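Side-chain contacts in glutamine amidotransferase domain-containing protein (Thermotoga maritima, PDB 1O1Y), which probably transfers the amide nitrogen of glutamine to an acceptor, as a putative type 1 glutamine amidotransferase: residues Met28-Asp31 against Ile32-Lys36; Val224-Gly227 against Leu228-Leu232. One frame throughout, in Å; residues are numbered along the deposited sequence. Where two conformers were deposited one is given.

Contact 1 lies within helix 28-35, which connects the parallel strands 14-18 and 39-43; contact 2 lies within the long C-terminal helix 211-237. Each is an i to i+4 set, but contact 1 is more buried, with four of eight touching residues against two of eight. Their centres are about 11 Å apart. The buried sides meet through apolar atoms, Met29 CG lying 3.7 Å from Leu229 CD2. The border is ionic: Glu35 OE2 is 2.9 Å from Lys226 NZ, and its OE1 forms a second salt bridge with Arg230. Contact 1 sets an aromatic ring on a methylene and an acid near a base, whereas contact 2 brings together two cations that share the Glu35 carboxylate.

Contact 1 of 2, residues Met28-Asp31 against Ile32-Lys36; sequences MMED and IFREK
Phe33 carries its CG anti to the carbonyl carbon (chi1 -65°), which folds the ring back over the preceding turn, where it meets Met29. One ring face receives Met29 O, 3.0 Å above the ring plane and offset toward the rim. Over the face too stands Met29 CB, 4.3 Å from the Phe33 ring centroid and 25° off the normal, a CH-pi contact. The same Met29 O accepts Phe33 N at 2.8 Å, so one carbonyl both binds the amide and abuts the ring. With an alanine in place of Phe33, Met29 CB would probably lose the ring it packs against, and a gap would be likely to open beside Leu26. On another side of the helix Glu30, with CG anti to the backbone N, runs alongside Arg34. The two charged planes are turned 83° apart and Glu30 OE2 stays 4.0 Å from Arg34 NE, too far for a salt bridge; Glu30 OE1 bonds instead to Tyr42 of strand 39-43. Asp31 pairs with Arg191, while its carbonyl O accepts Glu35 N at 2.9 Å. Glu30 and Arg34 thus probably attract each other only modestly, and the firmer polar links of the acidic side chains bind this crossover helix to neighbouring elements.

Contact 2 of 2, residues Val224-Gly227 against Leu228-Leu232; sequences VLKG and LLRSL
Lys226 and Arg230 meet one turn apart, the lysine's aliphatic chain passing over a face of the guanidinium. Lys226 CG stands 4.0 Å above the guanidinium plane of Arg230, over its centre, and Lys226 CE comes to 3.4 Å from Arg230 NH2. With CG anti to the backbone N (chi1 -168°) and every later torsion extended, the lysine reaches out until Lys226 NZ is 3.7 Å from Arg230 NH2. Both cations have the Glu35 carboxylate of helix 28-35 as acceptor. A water accepts from Lys226 NZ at 2.9 Å and, weakly, from Arg230 NH2. Four backbone i to i+4 bonds run between the segments, among them Leu229 N to Leu225 O at 2.9 Å, with an N-H...O angle of 160°. Gly227 O accepts Ser231 N at 3.1 Å, and the Ser231 hydroxyl approaches the same oxygen in a weak, unsettled bond. Val224 CG1 lies alongside Leu228 CD1 at 4.1 Å. This pattern is that of an amphipathic alpha-helix: helix 211-237 lays Leu229 against helix 28-35 of the alpha/beta domain, Leu228 and Leu232 pack on phenylalanines of neighbouring loops, and a carboxylate bridging two cations closes the border between the helices.

Contact 1 of 2, residues Met28-Asp31 against Ile32-Lys36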
HETATM    1  N   MSE A  28      -9.499  -5.794  -0.631  1.00 11.01           N
HETATM    2  CA  MSE A  28     -10.601  -5.508  -1.553  1.00 11.59           C
HETATM    3  C   MSE A  28     -10.119  -5.279  -2.973  1.00 11.65           C
HETATM    4  O   MSE A  28     -10.933  -5.350  -3.900  1.00 11.51           O
HETATM    5  CB  MSE A  28     -11.383  -4.262  -1.109  1.00 11.10           C
HETATM    6  CG  MSE A  28     -12.040  -4.457   0.238  1.00 13.98           C
HETATM    7 SE   MSE A  28     -13.399  -3.047   0.596  0.70 17.33          SE
HETATM    8  CE  MSE A  28     -12.354  -1.621   1.030  1.00 14.19           C
HETATM    9  N   MSE A  29      -8.825  -5.082  -3.183  1.00 10.78           N
HETATM   10  CA  MSE A  29      -8.301  -5.049  -4.556  1.00 11.79           C
HETATM   11  C   MSE A  29      -8.534  -6.359  -5.262  1.00 11.92           C
HETATM   12  O   MSE A  29      -8.805  -6.356  -6.470  1.00 11.82           O
HETATM   13  CB  MSE A  29      -6.842  -4.655  -4.631  1.00 11.59           C
HETATM   14  CG  MSE A  29      -6.567  -3.240  -4.290  1.00 15.19           C
HETATM   15 SE   MSE A  29      -4.682  -2.791  -4.467  0.70 18.99          SE
HETATM   16  CE  MSE A  29      -4.151  -3.278  -2.668  1.00 20.06           C
ATOM     17  N   GLU A  30      -8.473  -7.487  -4.539  1.00 11.58           N
ATOM     18  CA  GLU A  30      -8.785  -8.781  -5.168  1.00 12.52           C
ATOM     19  C   GLU A  30     -10.225  -8.838  -5.742  1.00 11.05           C
ATOM     20  O   GLU A  30     -10.457  -9.337  -6.852  1.00  9.84           O
ATOM     21  CB  GLU A  30      -8.588  -9.930  -4.167  1.00 15.98           C
ATOM     22  CG  GLU A  30      -8.191 -11.210  -4.805  1.00 24.31           C
ATOM     23  CD  GLU A  30      -7.805 -12.233  -3.755  1.00 30.86           C
ATOM     24  OE1 GLU A  30      -6.670 -12.194  -3.226  1.00 31.30           O
ATOM     25  OE2 GLU A  30      -8.675 -13.036  -3.441  1.00 38.39           O
ATOM     26  N   ASP A  31     -11.172  -8.356  -4.956  1.00 10.71           N
ATOM     27  CA  ASP A  31     -12.552  -8.261  -5.338  1.00 11.37           C
ATOM     28  C   ASP A  31     -12.705  -7.355  -6.580  1.00  9.16           C
ATOM     29  O   ASP A  31     -13.447  -7.684  -7.515  1.00 10.34           O
ATOM     30  CB  ASP A  31     -13.369  -7.673  -4.192  1.00 12.41           C
ATOM     31  CG  ASP A  31     -13.312  -8.545  -2.918  1.00 25.58           C
ATOM     32  OD1 ASP A  31     -13.373  -9.791  -3.051  1.00 36.67           O
ATOM     33  OD2 ASP A  31     -13.253  -8.046  -1.785  1.00 29.34           O
ATOM     34  N   ILE A  32     -12.019  -6.225  -6.550  1.00  9.36           N
ATOM     35  CA  ILE A  32     -12.053  -5.312  -7.686  1.00  8.52           C
ATOM     36  C   ILE A  32     -11.452  -5.932  -8.932  1.00  8.66           C
ATOM     37  O   ILE A  32     -12.018  -5.812 -10.018  1.00  9.14           O
ATOM     38  CB  ILE A  32     -11.391  -4.001  -7.358  1.00  8.20           C
ATOM     39  CG1 ILE A  32     -12.168  -3.276  -6.271  1.00  9.27           C
ATOM     40  CG2 ILE A  32     -11.276  -3.146  -8.637  1.00  9.38           C
ATOM     41  CD1 ILE A  32     -11.434  -2.117  -5.672  1.00  8.44           C
ATOM     42  N   PHE A  33     -10.319  -6.604  -8.793  1.00  9.66           N
ATOM     43  CA  PHE A  33      -9.671  -7.222  -9.955  1.00  7.97           C
ATOM     44  C   PHE A  33     -10.580  -8.269 -10.504  1.00  9.31           C
ATOM     45  O   PHE A  33     -10.750  -8.400 -11.721  1.00  6.93           O
ATOM     46  CB  PHE A  33      -8.323  -7.848  -9.564  1.00  7.99           C
ATOM     47  CG  PHE A  33      -7.274  -6.888  -9.102  1.00  9.35           C
ATOM     48  CD1 PHE A  33      -7.413  -5.494  -9.168  1.00  9.48           C
ATOM     49  CD2 PHE A  33      -6.085  -7.411  -8.582  1.00 11.59           C
ATOM     50  CE1 PHE A  33      -6.412  -4.644  -8.684  1.00 11.45           C
ATOM     51  CE2 PHE A  33      -5.079  -6.556  -8.121  1.00 12.64           C
ATOM     52  CZ  PHE A  33      -5.226  -5.182  -8.176  1.00 11.42           C
ATOM     53  N   ARG A  34     -11.204  -9.051  -9.618  1.00  8.04           N
ATOM     54  CA  ARG A  34     -12.119 -10.059 -10.092  1.00  9.95           C
ATOM     55  C   ARG A  34     -13.355  -9.467 -10.823  1.00  9.40           C
ATOM     56  O   ARG A  34     -13.779 -10.003 -11.841  1.00  7.36           O
ATOM     57  CB  ARG A  34     -12.564 -11.002  -8.948  1.00 10.50           C
ATOM     58  CG  ARG A  34     -11.469 -12.003  -8.593  1.00 18.07           C
ATOM     59  CD  ARG A  34     -11.845 -12.985  -7.457  1.00 27.72           C
ATOM     60  NE  ARG A  34     -10.656 -13.670  -6.891  1.00 33.30           N
ATOM     61  CZ  ARG A  34     -10.003 -14.684  -7.484  1.00 37.10           C
ATOM     62  NH1 ARG A  34     -10.388 -15.150  -8.672  1.00 34.69           N
ATOM     63  NH2 ARG A  34      -8.959 -15.246  -6.886  1.00 32.28           N
ATOM     64  N   GLU A  35     -13.910  -8.411 -10.259  1.00  8.91           N
ATOM     65  CA  GLU A  35     -15.066  -7.691 -10.827  1.00  9.65           C
ATOM     66  C   GLU A  35     -14.756  -7.241 -12.246  1.00  9.48           C
ATOM     67  O   GLU A  35     -15.612  -7.321 -13.110  1.00  8.87           O
ATOM     68  CB  GLU A  35     -15.397  -6.500  -9.937  1.00 11.90           C
ATOM     69  CG  GLU A  35     -16.160  -6.973  -8.699  1.00 21.67           C
ATOM     70  CD  GLU A  35     -16.175  -6.005  -7.520  1.00 30.45           C
ATOM     71  OE1 GLU A  35     -15.998  -4.791  -7.745  1.00 19.23           O
ATOM     72  OE2 GLU A  35     -16.404  -6.486  -6.354  1.00 36.43           O
ATOM     73  N   LYS A  36     -13.513  -6.828 -12.477  1.00  8.45           N
ATOM     74  CA  LYS A  36     -13.091  -6.300 -13.786  1.00  8.70           C
ATOM     75  C   LYS A  36     -12.402  -7.324 -14.662  1.00  8.33           C
ATOM     76  O   LYS A  36     -11.941  -6.990 -15.765  1.00  8.47           O
ATOM     77  CB  LYS A  36     -12.164  -5.152 -13.574  1.00  8.13           C
ATOM     78  CG  LYS A  36     -12.778  -3.970 -12.867  1.00 11.09           C
ATOM     79  CD  LYS A  36     -11.751  -2.852 -12.831  1.00 12.34           C
ATOM     80  CE  LYS A  36     -12.140  -1.656 -11.978  1.00 14.48           C
ATOM     81  NZ  LYS A  36     -13.439  -1.013 -12.364  1.00 11.15           N
TER

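Contact 2 of 2, residues Val224-Gly227 against Leu228-Leu232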
ATOM      1  N   VAL A 224     -17.366   3.247   0.882  1.00 10.15           N
ATOM      2  CA  VAL A 224     -16.727   4.473   0.433  1.00 10.74           C
ATOM      3  C   VAL A 224     -15.288   4.183   0.020  1.00 10.54           C
ATOM      4  O   VAL A 224     -14.870   4.615  -1.050  1.00  9.24           O
ATOM      5  CB  VAL A 224     -16.745   5.576   1.495  1.00 10.39           C
ATOM      6  CG1 VAL A 224     -15.847   6.739   1.142  1.00 21.10           C
ATOM      7  CG2 VAL A 224     -18.139   6.090   1.681  1.00 16.93           C
ATOM      8  N   LEU A 225     -14.572   3.413   0.839  1.00  8.69           N
ATOM      9  CA  LEU A 225     -13.179   3.132   0.547  1.00  8.79           C
ATOM     10  C   LEU A 225     -13.059   2.292  -0.735  1.00 10.79           C
ATOM     11  O   LEU A 225     -12.189   2.562  -1.551  1.00 10.35           O
ATOM     12  CB  LEU A 225     -12.507   2.477   1.714  1.00 11.59           C
ATOM     13  CG  LEU A 225     -12.210   3.421   2.891  1.00 10.66           C
ATOM     14  CD1 LEU A 225     -11.577   2.634   3.998  1.00 15.25           C
ATOM     15  CD2 LEU A 225     -11.364   4.582   2.477  1.00 16.52           C
ATOM     16  N   LYS A 226     -13.925   1.304  -0.917  1.00 10.88           N
ATOM     17  CA  LYS A 226     -13.869   0.489  -2.120  1.00 10.54           C
ATOM     18  C   LYS A 226     -14.094   1.326  -3.374  1.00 11.87           C
ATOM     19  O   LYS A 226     -13.440   1.100  -4.400  1.00 12.00           O
ATOM     20  CB  LYS A 226     -14.873  -0.650  -2.084  1.00  9.98           C
ATOM     21  CG  LYS A 226     -14.638  -1.668  -3.168  1.00 13.70           C
ATOM     22  CD  LYS A 226     -15.623  -2.795  -3.042  1.00 14.03           C
ATOM     23  CE  LYS A 226     -15.346  -3.899  -4.012  1.00 23.20           C
ATOM     24  NZ  LYS A 226     -16.357  -4.992  -3.869  1.00 21.17           N
ATOM     25  N   GLY A 227     -15.028   2.260  -3.313  1.00 10.57           N
ATOM     26  CA  GLY A 227     -15.298   3.127  -4.431  1.00 10.75           C
ATOM     27  C   GLY A 227     -14.090   3.996  -4.797  1.00  9.88           C
ATOM     28  O   GLY A 227     -13.771   4.164  -5.992  1.00  9.37           O
ATOM     29  N   LEU A 228     -13.421   4.550  -3.796  1.00 10.11           N
ATOM     30  CA  LEU A 228     -12.214   5.354  -4.027  1.00 10.23           C
ATOM     31  C   LEU A 228     -11.047   4.515  -4.595  1.00 10.26           C
ATOM     32  O   LEU A 228     -10.344   4.935  -5.508  1.00 11.33           O
ATOM     33  CB  LEU A 228     -11.794   6.034  -2.748  1.00  9.53           C
ATOM     34  CG  LEU A 228     -12.769   7.094  -2.202  1.00  8.85           C
ATOM     35  CD1 LEU A 228     -12.308   7.579  -0.837  1.00 13.30           C
ATOM     36  CD2 LEU A 228     -12.896   8.219  -3.137  1.00 13.75           C
ATOM     37  N   LEU A 229     -10.907   3.324  -4.069  1.00  9.20           N
ATOM     38  CA  LEU A 229      -9.884   2.381  -4.489  1.00 10.25           C
ATOM     39  C   LEU A 229     -10.113   2.008  -5.981  1.00  8.79           C
ATOM     40  O   LEU A 229      -9.157   1.971  -6.773  1.00 10.77           O
ATOM     41  CB  LEU A 229      -9.932   1.174  -3.570  1.00 11.99           C
ATOM     42  CG  LEU A 229      -8.926   0.039  -3.812  1.00 13.34           C
ATOM     43  CD1 LEU A 229      -7.478   0.522  -3.931  1.00 12.84           C
ATOM     44  CD2 LEU A 229      -9.070  -1.042  -2.706  1.00 15.51           C
ATOM     45  N   ARG A 230     -11.363   1.755  -6.355  1.00  9.90           N
ATOM     46  CA  ARG A 230     -11.726   1.494  -7.760  1.00 11.65           C
ATOM     47  C   ARG A 230     -11.313   2.678  -8.641  1.00 11.02           C
ATOM     48  O   ARG A 230     -10.738   2.494  -9.721  1.00 11.11           O
ATOM     49  CB  ARG A 230     -13.219   1.337  -7.972  1.00 13.93           C
ATOM     50  CG  ARG A 230     -13.765   0.045  -7.711  1.00 21.18           C
ATOM     51  CD  ARG A 230     -15.242  -0.027  -8.103  1.00 23.30           C
ATOM     52  NE  ARG A 230     -15.857  -1.206  -7.529  1.00 20.25           N
ATOM     53  CZ  ARG A 230     -16.818  -1.194  -6.627  1.00 29.23           C
ATOM     54  NH1 ARG A 230     -17.243  -0.049  -6.097  1.00 37.39           N
ATOM     55  NH2 ARG A 230     -17.339  -2.341  -6.229  1.00 29.96           N
ATOM     56  N   SER A 231     -11.601   3.894  -8.175  1.00 11.10           N
ATOM     57  CA  SER A 231     -11.278   5.091  -8.948  1.00 10.08           C
ATOM     58  C   SER A 231      -9.766   5.178  -9.144  1.00 10.15           C
ATOM     59  O   SER A 231      -9.307   5.508 -10.242  1.00 10.02           O
ATOM     60  CB  SER A 231     -11.808   6.365  -8.281  0.65 11.56           C
ATOM     61  OG  SER A 231     -13.235   6.365  -8.365  0.65 17.34           O
ATOM     62  N   LEU A 232      -9.025   5.042  -8.051  1.00  8.90           N
ATOM     63  CA  LEU A 232      -7.566   5.059  -8.090  1.00  9.82           C
ATOM     64  C   LEU A 232      -7.025   4.046  -9.118  1.00  9.96           C
ATOM     65  O   LEU A 232      -6.209   4.397  -9.967  1.00 10.62           O
ATOM     66  CB  LEU A 232      -6.958   4.838  -6.707  1.00 10.65           C
ATOM     67  CG  LEU A 232      -5.415   4.731  -6.660  1.00 12.48           C
ATOM     68  CD1 LEU A 232      -4.781   6.067  -7.152  1.00 13.43           C
ATOM     69  CD2 LEU A 232      -5.020   4.365  -5.280  1.00 16.44           C
TER
HETATM   70  O   HOH W   1     -19.029  -3.995  -3.812  1.00 41.28           O